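Local coordinates for protein GH62 hydrolase (Scytalidium thermophilum, PDB 4PVA) that probably acts as an alpha-L-arabinofuranosidase of glycoside hydrolase family 62, releasing arabinose side groups from arabinoxylan, at residues V142-G147 / S205-V210; R192-L197 / R260-W265; Y218-A223 / R254-D259. One frame throughout, in Å; residues are numbered along the deposited sequence. Where two conformers were deposited one is given.

Interaction 1: V142-G147 / S205-V210; sequences VFYPNG and SEPEIV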
ATOM      1  N   VAL A 142      -8.905  14.617  -7.326  1.00 15.07           N
ATOM      2  CA  VAL A 142      -7.728  14.796  -6.470  1.00 15.02           C
ATOM      3  C   VAL A 142      -8.095  15.284  -5.078  1.00 14.61           C
ATOM      4  O   VAL A 142      -9.105  15.978  -4.868  1.00 15.43           O
ATOM      5  CB  VAL A 142      -6.669  15.692  -7.118  1.00 15.88           C
ATOM      6  CG1 VAL A 142      -6.205  15.047  -8.414  1.00 16.46           C
ATOM      7  CG2 VAL A 142      -7.161  17.116  -7.314  1.00 16.41           C
ATOM      8  N   PHE A 143      -7.290  14.891  -4.094  1.00 13.88           N
ATOM      9  CA  PHE A 143      -7.467  15.336  -2.722  1.00 13.21           C
ATOM     10  C   PHE A 143      -7.013  16.775  -2.494  1.00 13.42           C
ATOM     11  O   PHE A 143      -7.433  17.374  -1.507  1.00 14.45           O
ATOM     12  CB  PHE A 143      -6.733  14.406  -1.723  1.00 12.79           C
ATOM     13  CG  PHE A 143      -7.380  13.067  -1.543  1.00 12.42           C
ATOM     14  CD1 PHE A 143      -8.487  12.929  -0.752  1.00 12.59           C
ATOM     15  CD2 PHE A 143      -6.843  11.913  -2.133  1.00 12.83           C
ATOM     16  CE1 PHE A 143      -9.069  11.712  -0.540  1.00 13.02           C
ATOM     17  CE2 PHE A 143      -7.431  10.693  -1.938  1.00 12.84           C
ATOM     18  CZ  PHE A 143      -8.540  10.580  -1.139  1.00 12.95           C
ATOM     19  N   TYR A 144      -6.091  17.267  -3.308  1.00 13.07           N
ATOM     20  CA  TYR A 144      -5.527  18.607  -3.177  1.00 13.27           C
ATOM     21  C   TYR A 144      -5.865  19.378  -4.436  1.00 14.53           C
ATOM     22  O   TYR A 144      -5.127  19.336  -5.400  1.00 13.81           O
ATOM     23  CB  TYR A 144      -4.022  18.569  -2.939  1.00 12.72           C
ATOM     24  CG  TYR A 144      -3.611  17.766  -1.701  1.00 12.38           C
ATOM     25  CD1 TYR A 144      -3.568  18.356  -0.441  1.00 12.51           C
ATOM     26  CD2 TYR A 144      -3.244  16.429  -1.807  1.00 12.34           C
ATOM     27  CE1 TYR A 144      -3.148  17.644   0.668  1.00 12.12           C
ATOM     28  CE2 TYR A 144      -2.835  15.697  -0.702  1.00 12.16           C
ATOM     29  CZ  TYR A 144      -2.777  16.327   0.523  1.00 11.62           C
ATOM     30  OH  TYR A 144      -2.293  15.610   1.612  1.00 12.17           O
ATOM     31  N   PRO A 145      -7.034  20.055  -4.450  1.00 16.36           N
ATOM     32  CA  PRO A 145      -7.534  20.685  -5.689  1.00 17.56           C
ATOM     33  C   PRO A 145      -6.581  21.688  -6.338  1.00 17.00           C
ATOM     34  O   PRO A 145      -6.640  21.875  -7.564  1.00 18.20           O
ATOM     35  CB  PRO A 145      -8.817  21.362  -5.230  1.00 19.11           C
ATOM     36  CG  PRO A 145      -9.244  20.629  -4.034  1.00 20.24           C
ATOM     37  CD  PRO A 145      -7.980  20.225  -3.337  1.00 18.20           C
ATOM     38  N   ASN A 146      -5.725  22.345  -5.576  1.00 16.26           N
ATOM     39  CA  ASN A 146      -4.819  23.346  -6.160  1.00 17.12           C
ATOM     40  C   ASN A 146      -3.496  22.775  -6.588  1.00 16.02           C
ATOM     41  O   ASN A 146      -2.686  23.520  -7.145  1.00 17.55           O
ATOM     42  CB  ASN A 146      -4.616  24.509  -5.201  1.00 18.26           C
ATOM     43  CG  ASN A 146      -5.903  25.227  -4.939  1.00 20.54           C
ATOM     44  OD1 ASN A 146      -6.634  25.536  -5.883  1.00 22.86           O
ATOM     45  ND2 ASN A 146      -6.240  25.407  -3.680  1.00 22.05           N
ATOM     46  N   GLY A 147      -3.253  21.482  -6.353  1.00 14.64           N
ATOM     47  CA  GLY A 147      -1.971  20.903  -6.748  1.00 13.44           C
ATOM     48  C   GLY A 147      -1.092  20.503  -5.576  1.00 12.83           C
ATOM     49  O   GLY A 147      -1.533  20.374  -4.411  1.00 13.06           O
ATOM     50  N   SER A 205      -6.245  18.917   4.814  1.00 12.25           N
ATOM     51  CA  SER A 205      -5.434  20.013   5.293  1.00 12.18           C
ATOM     52  C   SER A 205      -4.068  20.096   4.603  1.00 11.97           C
ATOM     53  O   SER A 205      -3.644  19.163   3.906  1.00 11.79           O
ATOM     54  CB  SER A 205      -5.180  19.809   6.784  1.00 12.62           C
ATOM     55  OG  SER A 205      -4.479  18.579   6.989  1.00 12.70           O
ATOM     56  N   GLU A 206      -3.337  21.168   4.846  1.00 12.72           N
ATOM     57  CA  GLU A 206      -1.943  21.235   4.395  0.53 13.02           C
ATOM     58  C   GLU A 206      -1.217  20.114   5.117  1.00 12.79           C
ATOM     59  O   GLU A 206      -1.430  19.885   6.296  1.00 13.00           O
ATOM     60  CB  GLU A 206      -1.293  22.580   4.749  0.53 14.08           C
ATOM     61  CG  GLU A 206       0.189  22.721   4.387  0.53 14.59           C
ATOM     62  CD  GLU A 206       0.477  22.916   2.900  0.53 14.87           C
ATOM     63  OE1 GLU A 206       1.727  22.893   2.514  0.53 12.49           O
ATOM     64  OE2 GLU A 206      -0.573  23.113   2.174  0.53 16.09           O
ATOM     65  N   PRO A 207      -0.357  19.379   4.417  1.00 11.97           N
ATOM     66  CA  PRO A 207       0.323  18.283   5.108  1.00 11.94           C
ATOM     67  C   PRO A 207       1.301  18.774   6.142  1.00 12.23           C
ATOM     68  O   PRO A 207       1.817  19.888   6.058  1.00 12.69           O
ATOM     69  CB  PRO A 207       1.086  17.556   3.985  1.00 11.94           C
ATOM     70  CG  PRO A 207       0.513  18.083   2.703  1.00 12.05           C
ATOM     71  CD  PRO A 207      -0.023  19.431   2.983  1.00 12.25           C
ATOM     72  N   GLU A 208       1.566  17.904   7.105  1.00 12.54           N
ATOM     73  CA  GLU A 208       2.647  18.071   8.081  0.63 13.31           C
ATOM     74  C   GLU A 208       3.647  16.943   7.854  1.00 12.65           C
ATOM     75  O   GLU A 208       3.253  15.815   7.490  1.00 11.88           O
ATOM     76  CB  GLU A 208       2.054  18.024   9.496  0.63 15.05           C
ATOM     77  CG  GLU A 208       1.134  19.239   9.739  0.63 16.94           C
ATOM     78  CD  GLU A 208       0.437  19.269  11.090  0.63 19.35           C
ATOM     79  OE1 GLU A 208       0.437  18.242  11.780  0.63 20.92           O
ATOM     80  OE2 GLU A 208      -0.131  20.339  11.447  0.63 23.79           O
ATOM     81  N   ILE A 209       4.921  17.196   8.102  1.00 12.76           N
ATOM     82  CA  ILE A 209       5.924  16.146   8.104  1.00 12.99           C
ATOM     83  C   ILE A 209       5.816  15.400   9.421  1.00 13.43           C
ATOM     84  O   ILE A 209       6.013  16.016  10.485  1.00 15.20           O
ATOM     85  CB  ILE A 209       7.345  16.730   7.910  1.00 13.71           C
ATOM     86  CG1 ILE A 209       7.476  17.356   6.518  1.00 14.20           C
ATOM     87  CG2 ILE A 209       8.370  15.624   8.106  1.00 14.00           C
ATOM     88  CD1 ILE A 209       8.734  18.166   6.288  1.00 15.17           C
ATOM     89  N   VAL A 210       5.490  14.113   9.387  1.00 12.73           N
ATOM     90  CA  VAL A 210       5.307  13.377  10.629  1.00 13.66           C
ATOM     91  C   VAL A 210       6.534  12.561  11.009  1.00 13.46           C
ATOM     92  O   VAL A 210       6.764  12.350  12.181  1.00 14.27           O
ATOM     93  CB  VAL A 210       4.046  12.502  10.618  1.00 14.51           C
ATOM     94  CG1 VAL A 210       2.772  13.351  10.582  1.00 15.51           C
ATOM     95  CG2 VAL A 210       4.087  11.521   9.512  1.00 14.43           C
TER

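Interaction 2: R192-L197 / R260-W265; sequences RSQTTL and RIDGQW. With PO4 (phosphate ion), chain G.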
ATOM      1  N   ARG A 192       1.484  13.880   6.261  1.00 10.30           N
ATOM      2  CA  ARG A 192       0.125  13.543   6.691  1.00 10.67           C
ATOM      3  C   ARG A 192      -0.757  14.761   6.650  1.00 10.60           C
ATOM      4  O   ARG A 192      -0.444  15.789   7.246  1.00 10.78           O
ATOM      5  CB  ARG A 192       0.130  12.988   8.105  1.00 11.22           C
ATOM      6  CG  ARG A 192      -1.220  12.489   8.633  1.00 11.66           C
ATOM      7  CD  ARG A 192      -1.203  12.311  10.167  1.00 12.72           C
ATOM      8  NE  ARG A 192      -0.976  13.575  10.826  1.00 13.51           N
ATOM      9  CZ  ARG A 192      -1.861  14.540  10.926  1.00 14.91           C
ATOM     10  NH1 ARG A 192      -3.116  14.355  10.561  1.00 14.47           N
ATOM     11  NH2 ARG A 192      -1.506  15.704  11.431  1.00 17.16           N
ATOM     12  N   SER A 193      -1.893  14.617   5.981  1.00 10.08           N
ATOM     13  CA  SER A 193      -3.014  15.591   6.015  1.00 10.75           C
ATOM     14  C   SER A 193      -4.208  14.943   6.682  1.00 10.64           C
ATOM     15  O   SER A 193      -4.273  13.723   6.835  1.00 10.56           O
ATOM     16  CB  SER A 193      -3.427  16.019   4.615  1.00 10.87           C
ATOM     17  OG  SER A 193      -2.398  16.784   3.973  1.00 11.72           O
ATOM     18  N   GLN A 194      -5.207  15.764   7.025  1.00 11.23           N
ATOM     19  CA  GLN A 194      -6.438  15.244   7.605  1.00 11.51           C
ATOM     20  C   GLN A 194      -7.640  16.045   7.154  1.00 11.36           C
ATOM     21  O   GLN A 194      -7.542  17.209   6.771  1.00 11.73           O
ATOM     22  CB  GLN A 194      -6.357  15.233   9.129  1.00 12.66           C
ATOM     23  CG  GLN A 194      -6.226  16.619   9.728  1.00 13.88           C
ATOM     24  CD  GLN A 194      -6.041  16.604  11.208  1.00 14.73           C
ATOM     25  OE1 GLN A 194      -5.134  15.972  11.733  1.00 15.57           O
ATOM     26  NE2 GLN A 194      -6.906  17.321  11.902  1.00 15.79           N
ATOM     27  N   THR A 195      -8.776  15.387   7.298  1.00 11.72           N
ATOM     28  CA  THR A 195     -10.099  16.029   7.176  1.00 12.33           C
ATOM     29  C   THR A 195     -11.051  15.253   8.062  1.00 13.13           C
ATOM     30  O   THR A 195     -10.709  14.242   8.634  1.00 14.32           O
ATOM     31  CB  THR A 195     -10.569  16.062   5.713  1.00 12.39           C
ATOM     32  OG1 THR A 195     -11.715  16.957   5.651  1.00 12.62           O
ATOM     33  CG2 THR A 195     -10.939  14.713   5.192  1.00 12.55           C
ATOM     34  N   THR A 196     -12.273  15.728   8.263  1.00 13.87           N
ATOM     35  CA  THR A 196     -13.222  14.983   9.076  1.00 14.14           C
ATOM     36  C   THR A 196     -13.909  13.905   8.243  1.00 13.66           C
ATOM     37  O   THR A 196     -14.013  14.021   7.018  1.00 13.53           O
ATOM     38  CB  THR A 196     -14.295  15.884   9.693  1.00 15.10           C
ATOM     39  OG1 THR A 196     -15.077  16.434   8.643  1.00 15.82           O
ATOM     40  CG2 THR A 196     -13.655  16.967  10.542  1.00 16.06           C
ATOM     41  N   LEU A 197     -14.429  12.888   8.941  1.00 13.82           N
ATOM     42  CA  LEU A 197     -15.174  11.842   8.269  1.00 13.97           C
ATOM     43  C   LEU A 197     -16.361  12.439   7.481  1.00 14.12           C
ATOM     44  O   LEU A 197     -16.636  12.041   6.365  1.00 14.01           O
ATOM     45  CB  LEU A 197     -15.642  10.798   9.296  1.00 15.28           C
ATOM     46  CG  LEU A 197     -16.193   9.507   8.723  1.00 16.54           C
ATOM     47  CD1 LEU A 197     -15.103   8.601   8.180  1.00 17.01           C
ATOM     48  CD2 LEU A 197     -16.949   8.719   9.752  1.00 17.97           C
ATOM     49  N   ARG A 260      -2.228   6.583  18.462  0.50 14.94           N
ATOM     50  CA  ARG A 260      -3.174   7.302  17.602  0.50 15.32           C
ATOM     51  C   ARG A 260      -2.545   7.485  16.227  0.50 14.51           C
ATOM     52  O   ARG A 260      -1.360   7.261  16.055  0.50 14.27           O
ATOM     53  CB  ARG A 260      -3.608   8.621  18.241  0.50 17.22           C
ATOM     54  CG  ARG A 260      -2.538   9.678  18.302  0.50 18.18           C
ATOM     55  CD  ARG A 260      -2.795  10.700  19.418  0.50 19.88           C
ATOM     56  NE  ARG A 260      -2.290  10.271  20.720  0.50 20.65           N
ATOM     57  CZ  ARG A 260      -2.289  11.040  21.802  0.50 21.39           C
ATOM     58  NH1 ARG A 260      -2.761  12.267  21.710  0.50 22.54           N
ATOM     59  NH2 ARG A 260      -1.803  10.594  22.959  0.50 21.52           N
ATOM     60  N   ILE A 261      -3.346   7.855  15.239  1.00 13.30           N
ATOM     61  CA  ILE A 261      -2.833   7.989  13.859  1.00 12.77           C
ATOM     62  C   ILE A 261      -1.891   9.193  13.724  1.00 13.23           C
ATOM     63  O   ILE A 261      -0.881   9.113  13.013  1.00 14.05           O
ATOM     64  CB  ILE A 261      -3.997   8.048  12.856  1.00 12.25           C
ATOM     65  CG1 ILE A 261      -4.827   6.764  12.929  1.00 12.62           C
ATOM     66  CG2 ILE A 261      -3.451   8.307  11.458  1.00 11.95           C
ATOM     67  CD1 ILE A 261      -6.166   6.873  12.279  1.00 12.79           C
ATOM     68  N   ASP A 262      -2.237  10.296  14.382  1.00 13.78           N
ATOM     69  CA  ASP A 262      -1.394  11.510  14.409  0.55 14.66           C
ATOM     70  C   ASP A 262      -0.763  11.663  15.780  1.00 15.58           C
ATOM     71  O   ASP A 262      -1.084  12.578  16.549  1.00 19.65           O
ATOM     72  CB  ASP A 262      -2.167  12.787  14.086  0.55 14.90           C
ATOM     73  CG  ASP A 262      -1.280  14.054  14.202  0.55 15.18           C
ATOM     74  OD1 ASP A 262      -0.014  13.931  14.167  0.55 15.33           O
ATOM     75  OD2 ASP A 262      -1.841  15.163  14.348  0.55 16.68           O
ATOM     76  N   GLY A 263       0.065  10.717  16.141  1.00 16.17           N
ATOM     77  CA  GLY A 263       0.740  10.749  17.437  1.00 16.74           C
ATOM     78  C   GLY A 263       2.214  10.512  17.246  1.00 16.12           C
ATOM     79  O   GLY A 263       2.804  10.769  16.202  1.00 17.76           O
ATOM     80  N   GLN A 264       2.793   9.953  18.283  1.00 15.11           N
ATOM     81  CA  GLN A 264       4.225   9.737  18.359  1.00 15.78           C
ATOM     82  C   GLN A 264       4.507   8.283  18.001  1.00 14.93           C
ATOM     83  O   GLN A 264       4.099   7.388  18.712  1.00 16.62           O
ATOM     84  CB  GLN A 264       4.728  10.165  19.761  1.00 16.97           C
ATOM     85  CG  GLN A 264       4.621  11.686  20.036  1.00 18.25           C
ATOM     86  CD  GLN A 264       5.119  12.079  21.426  1.00 20.11           C
ATOM     87  OE1 GLN A 264       4.342  12.497  22.314  1.00 21.99           O
ATOM     88  NE2 GLN A 264       6.409  11.937  21.639  1.00 20.64           N
ATOM     89  N   TRP A 265       5.169   8.066  16.895  1.00 13.35           N
ATOM     90  CA  TRP A 265       5.545   6.730  16.445  1.00 12.88           C
ATOM     91  C   TRP A 265       6.780   6.256  17.204  1.00 13.45           C
ATOM     92  O   TRP A 265       7.765   7.014  17.360  1.00 15.83           O
ATOM     93  CB  TRP A 265       5.783   6.730  14.937  1.00 12.18           C
ATOM     94  CG  TRP A 265       4.543   7.032  14.145  1.00 11.66           C
ATOM     95  CD1 TRP A 265       4.243   8.192  13.488  1.00 11.99           C
ATOM     96  CD2 TRP A 265       3.425   6.154  13.943  1.00 11.33           C
ATOM     97  NE1 TRP A 265       3.026   8.082  12.888  1.00 12.07           N
ATOM     98  CE2 TRP A 265       2.498   6.853  13.175  1.00 11.36           C
ATOM     99  CE3 TRP A 265       3.115   4.865  14.361  1.00 11.34           C
ATOM    100  CZ2 TRP A 265       1.276   6.307  12.824  1.00 11.31           C
ATOM    101  CZ3 TRP A 265       1.902   4.327  13.984  1.00 11.06           C
ATOM    102  CH2 TRP A 265       0.997   5.055  13.263  1.00 11.36           C
TER
HETATM  103  P   PO4 G 506      -6.442  10.101  15.542  0.75 15.88           P
HETATM  104  O1  PO4 G 506      -5.160  10.867  15.361  0.75 16.88           O
HETATM  105  O2  PO4 G 506      -7.372  10.311  14.366  0.75 12.82           O
HETATM  106  O3  PO4 G 506      -7.157  10.656  16.771  0.75 17.34           O
HETATM  107  O4  PO4 G 506      -6.069   8.611  15.782  0.75 13.29           O
HETATM  108  O   HOH W   1      -4.430  15.646  14.240  1.00 22.78           O

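Interaction 3: Y218-A223 / R254-D259; sequences YALWEA and RSWTSD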
ATOM      1  N   TYR A 218      16.793   6.691   2.350  1.00 12.91           N
ATOM      2  CA  TYR A 218      16.380   5.348   2.042  1.00 13.56           C
ATOM      3  C   TYR A 218      15.925   4.560   3.239  1.00 12.90           C
ATOM      4  O   TYR A 218      15.342   3.486   3.087  1.00 13.30           O
ATOM      5  CB  TYR A 218      17.496   4.596   1.297  1.00 14.69           C
ATOM      6  CG  TYR A 218      17.896   5.345   0.064  1.00 17.19           C
ATOM      7  CD1 TYR A 218      17.051   5.430  -1.023  1.00 19.24           C
ATOM      8  CD2 TYR A 218      19.105   6.024   0.015  1.00 19.49           C
ATOM      9  CE1 TYR A 218      17.406   6.172  -2.134  1.00 21.37           C
ATOM     10  CE2 TYR A 218      19.473   6.754  -1.105  1.00 21.33           C
ATOM     11  CZ  TYR A 218      18.609   6.820  -2.161  1.00 22.06           C
ATOM     12  OH  TYR A 218      18.990   7.565  -3.275  1.00 27.01           O
ATOM     13  N   ALA A 219      16.119   5.096   4.436  1.00 12.43           N
ATOM     14  CA  ALA A 219      15.563   4.507   5.648  1.00 12.98           C
ATOM     15  C   ALA A 219      14.068   4.785   5.803  1.00 12.42           C
ATOM     16  O   ALA A 219      13.386   4.116   6.596  1.00 12.44           O
ATOM     17  CB  ALA A 219      16.309   5.040   6.869  1.00 13.67           C
ATOM     18  N   LEU A 220      13.525   5.763   5.090  1.00 11.87           N
ATOM     19  CA  LEU A 220      12.125   6.145   5.219  1.00 12.18           C
ATOM     20  C   LEU A 220      11.609   6.438   3.826  1.00 11.97           C
ATOM     21  O   LEU A 220      11.186   7.554   3.500  1.00 12.98           O
ATOM     22  CB  LEU A 220      11.961   7.374   6.139  1.00 12.52           C
ATOM     23  CG  LEU A 220      10.551   7.592   6.660  1.00 12.86           C
ATOM     24  CD1 LEU A 220      10.258   6.598   7.793  1.00 12.74           C
ATOM     25  CD2 LEU A 220      10.364   9.015   7.131  1.00 13.51           C
ATOM     26  N   TRP A 221      11.684   5.432   2.965  1.00 11.77           N
ATOM     27  CA  TRP A 221      11.677   5.651   1.523  1.00 12.53           C
ATOM     28  C   TRP A 221      10.292   5.898   0.982  1.00 12.50           C
ATOM     29  O   TRP A 221      10.039   6.970   0.413  1.00 13.61           O
ATOM     30  CB  TRP A 221      12.377   4.468   0.845  1.00 13.39           C
ATOM     31  CG  TRP A 221      12.497   4.564  -0.663  1.00 15.68           C
ATOM     32  CD1 TRP A 221      12.018   3.645  -1.577  1.00 16.79           C
ATOM     33  CD2 TRP A 221      13.100   5.599  -1.410  1.00 18.07           C
ATOM     34  NE1 TRP A 221      12.286   4.070  -2.839  1.00 18.06           N
ATOM     35  CE2 TRP A 221      12.932   5.265  -2.778  1.00 17.77           C
ATOM     36  CE3 TRP A 221      13.753   6.760  -1.073  1.00 18.50           C
ATOM     37  CZ2 TRP A 221      13.447   6.049  -3.832  1.00 19.93           C
ATOM     38  CZ3 TRP A 221      14.270   7.566  -2.132  1.00 19.80           C
ATOM     39  CH2 TRP A 221      14.105   7.195  -3.482  1.00 21.14           C
ATOM     40  N   GLU A 222       9.381   4.942   1.118  1.00 11.66           N
ATOM     41  CA  GLU A 222       8.036   5.143   0.604  1.00 12.42           C
ATOM     42  C   GLU A 222       7.166   3.978   1.040  1.00 10.91           C
ATOM     43  O   GLU A 222       7.484   3.236   1.970  1.00 10.39           O
ATOM     44  CB  GLU A 222       7.980   5.449  -0.889  1.00 14.29           C
ATOM     45  CG  GLU A 222       8.553   4.252  -1.585  1.00 14.70           C
ATOM     46  CD  GLU A 222       8.549   4.313  -3.125  1.00 15.74           C
ATOM     47  OE1 GLU A 222       8.762   5.306  -3.830  1.00 16.45           O
ATOM     48  OE2 GLU A 222       8.355   3.238  -3.658  1.00 16.75           O
ATOM     49  N   ALA A 223       6.006   3.881   0.433  1.00 10.59           N
ATOM     50  CA  ALA A 223       5.116   2.725   0.547  1.00 10.42           C
ATOM     51  C   ALA A 223       4.605   2.547   1.967  1.00 10.37           C
ATOM     52  O   ALA A 223       4.487   1.423   2.482  1.00 10.52           O
ATOM     53  CB  ALA A 223       5.788   1.469   0.004  1.00 10.70           C
ATOM     54  N   ARG A 254      10.180  -1.498   7.644  1.00  9.30           N
ATOM     55  CA  ARG A 254      10.315  -1.070   9.030  1.00  9.41           C
ATOM     56  C   ARG A 254       8.927  -0.881   9.604  1.00  9.43           C
ATOM     57  O   ARG A 254       7.961  -0.642   8.885  1.00  9.75           O
ATOM     58  CB  ARG A 254      11.084   0.243   9.073  1.00  9.48           C
ATOM     59  CG  ARG A 254      12.516   0.166   8.555  1.00  9.95           C
ATOM     60  CD  ARG A 254      13.219   1.514   8.593  1.00 10.29           C
ATOM     61  NE  ARG A 254      13.500   1.965   9.929  1.00 10.43           N
ATOM     62  CZ  ARG A 254      13.670   3.227  10.273  1.00 11.21           C
ATOM     63  NH1 ARG A 254      13.553   4.196   9.398  1.00 11.85           N
ATOM     64  NH2 ARG A 254      13.905   3.539  11.530  1.00 11.92           N
ATOM     65  N   SER A 255       8.838  -1.000  10.925  1.00  9.41           N
ATOM     66  CA  SER A 255       7.590  -0.834  11.639  1.00  9.35           C
ATOM     67  C   SER A 255       7.744   0.005  12.884  1.00  9.47           C
ATOM     68  O   SER A 255       8.802   0.002  13.544  1.00  9.60           O
ATOM     69  CB  SER A 255       6.973  -2.173  11.990  1.00  9.75           C
ATOM     70  OG  SER A 255       7.857  -2.992  12.793  1.00  9.78           O
ATOM     71  N   TRP A 256       6.645   0.694  13.218  1.00  9.39           N
ATOM     72  CA  TRP A 256       6.478   1.527  14.388  1.00  9.65           C
ATOM     73  C   TRP A 256       5.058   1.303  14.910  1.00  9.78           C
ATOM     74  O   TRP A 256       4.179   0.865  14.176  1.00 10.07           O
ATOM     75  CB  TRP A 256       6.604   3.035  14.066  1.00  9.81           C
ATOM     76  CG  TRP A 256       7.897   3.583  13.504  1.00 10.06           C
ATOM     77  CD1 TRP A 256       8.761   4.443  14.149  1.00 10.54           C
ATOM     78  CD2 TRP A 256       8.390   3.431  12.177  1.00 10.51           C
ATOM     79  NE1 TRP A 256       9.777   4.786  13.319  1.00 10.92           N
ATOM     80  CE2 TRP A 256       9.574   4.180  12.098  1.00 10.60           C
ATOM     81  CE3 TRP A 256       7.941   2.734  11.048  1.00 10.47           C
ATOM     82  CZ2 TRP A 256      10.325   4.253  10.919  1.00 11.00           C
ATOM     83  CZ3 TRP A 256       8.687   2.815   9.893  1.00 10.44           C
ATOM     84  CH2 TRP A 256       9.857   3.556   9.833  1.00 10.61           C
ATOM     85  N   THR A 257       4.847   1.700  16.158  1.00 10.98           N
ATOM     86  CA  THR A 257       3.496   1.743  16.717  1.00 11.73           C
ATOM     87  C   THR A 257       3.225   3.079  17.356  1.00 11.92           C
ATOM     88  O   THR A 257       4.114   3.856  17.671  1.00 12.14           O
ATOM     89  CB  THR A 257       3.255   0.656  17.764  1.00 13.48           C
ATOM     90  OG1 THR A 257       4.182   0.827  18.809  1.00 14.58           O
ATOM     91  CG2 THR A 257       3.421  -0.716  17.140  1.00 13.91           C
ATOM     92  N   SER A 258       1.935   3.339  17.530  1.00 12.03           N
ATOM     93  CA  SER A 258       1.461   4.521  18.242  1.00 12.67           C
ATOM     94  C   SER A 258       0.089   4.289  18.827  1.00 13.13           C
ATOM     95  O   SER A 258      -0.636   3.380  18.448  1.00 13.25           O
ATOM     96  CB  SER A 258       1.410   5.706  17.285  1.00 12.90           C
ATOM     97  OG  SER A 258       1.048   6.892  18.020  1.00 13.53           O
ATOM     98  N   ASP A 259      -0.270   5.176  19.742  1.00 13.78           N
ATOM     99  CA  ASP A 259      -1.590   5.169  20.348  1.00 14.71           C
ATOM    100  C   ASP A 259      -2.633   5.889  19.515  1.00 15.04           C
ATOM    101  O   ASP A 259      -3.800   5.819  19.829  1.00 16.12           O
ATOM    102  CB  ASP A 259      -1.527   5.722  21.790  1.00 15.56           C
ATOM    103  CG  ASP A 259      -1.027   7.168  21.878  1.00 17.24           C
ATOM    104  OD1 ASP A 259      -0.967   7.885  20.859  1.00 19.40           O
ATOM    105  OD2 ASP A 259      -0.753   7.632  23.035  1.00 19.80           O
TER

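Interaction 1: V142-G147 / S205-V210
S205 O is approached from two quarters: the edge of the Y144 ring comes up to it, with CE1 3.6 Å from S205 O and the oxygen close to the ring plane, while S193 OG of the strand 189-196 hydrogen-bonds to it. S193 OG also hydrogen-bonds to Y144 OH, so one serine hydroxyl links the end of the tyrosine to the S205 carbonyl. Tyrosine suits the place because it fills a buried site with a ring and still carries a polar end to a partner inside. Its CG stands opposite the carbonyl carbon (chi1 -57°), which sends the ring from the loop toward 205-210. There CE1 and the phenol oxygen meet P207, with Y144 CE1 4.2 Å from P207 CG and Y144 OH 3.9 Å from the same carbon; the two side chains cross obliquely. The compact proline adds an apolar patch without a further N-H to satisfy. S205 turns its own hydroxyl the other way, to the backbone N of Q194.

Y144 also opens a type I turn, closed by G147 N donating to Y144 O at 3.0 Å. P145, whose ring restrains phi, fits the second position, and G147 accepts a positive phi at the end. Within the five-bladed propeller this loop follows strand 141-142, on the edge of one blade, and reaches the next blade: Y144 packs on L181 of strand 178-184 and meets W161, while P207 sits against Y191 of strand 189-196 and against I151 and I152 of helix 150-155.

Interaction 2: R192-L197 / R260-W265
Two successive blades of the five-bladed beta-propeller meet here through a charged interface beside a phosphate site, R192 on strand 189-196 facing D262 in the loop between strands 251-258 and 266-267. In one of the two conformers of D262, described here, its carboxylate lies over one face of the R192 guanidinium, their planes 19° apart and D262 CG offset toward the rim. R192 NH2 is 3.0 Å from D262 OD2, a salt bridge of charge alone, since the oxygen stands well out of the guanidinium plane and no N-H points at it. NH1 spends its hydrogens on other acceptors. R192 NH1 donates to Q194 OE1 at 2.8 Å, meeting a lone pair in the carbonyl plane, and is also bonded to H180 ND1. A bend at chi3 (63°) turns the guanidinium to lie against the carboxylate, a use that suits a long side chain ending in a flat group with several N-H donors.

In the same conformer a water adds to the link, donating to Q194 OE1 at 2.6 Å and to D262 OD2 at 2.6 Å, so the glutamine oxygen takes both the arginine and the water. Q194 thus helps to fix the rotation of the guanidinium.

The buried I261 directs its side chain onto H180 and F182 of strand 178-184 and Y238 of strand 238-245, a largely aromatic footing. Its backbone, with that of D262, holds the phosphate, which probably came from the crystallisation liquor and is also bonded by H180 NE2. D262 N reaches PO4 O1 at 3.1 Å, and I261 N points almost straight at PO4 O4, 2.9 Å away at 173°.

Interaction 3: Y218-A223 / R254-D259
A single hydrogen bond joins the segments: R254 NH1 donates to A219 O over 2.8 Å, at an N-H...acceptor angle of 158°. The oxygen lies at the edge of the guanidinium, near its plane, but the nitrogen stands above the carbonyl plane of A219, 49° out of it. The small alanine probably helps by leaving room for the guanidinium, with A219 CB 3.8 Å from R254 NH1. On the same guanidinium, NH2 forms a salt bridge with D270, so the arginine links the 3-10 segment 218-219 to an acidic residue.

Flat groups pack as well. W256, two residues on along the strand, places CZ2 over the centre of the R254 guanidinium, 3.5 Å above its plane. Both belong to strand 251-258 of a propeller blade, with strand 238-245 lying between it and strand 222-229, whose start carries a classic beta bulge: W221 and E222 both face E243.

Apolar contact comes from L220, whose side-chain end bends nearer to the indole than its first bond would suggest. Its branch CD1 comes 3.7 Å from W256 CH2, meeting the six-membered end of the indole obliquely. W256 also touches L240 and V242 of the intervening strand.

In the fold
Interactions 1 and 2 are neighbours, their centres about 13 Å apart, and share the blade in which strands 189-196 and 208-212 lie side by side; their segments alternate along the chain. Interaction 1 joins that blade to the one before it, and interaction 2 joins it to the one after. Interaction 3 lies within this following blade, about 15 Å from interaction 2 between centres and about 20 Å from interaction 1, and its segments fall between those of interaction 2 in sequence. W265 packs on W256, T257 and S258, so interactions 2 and 3 touch, whereas 1 and 3 do not. Interactions 1 and 2 thus bridge three consecutive blades in succession, while interaction 3 packs inside the last.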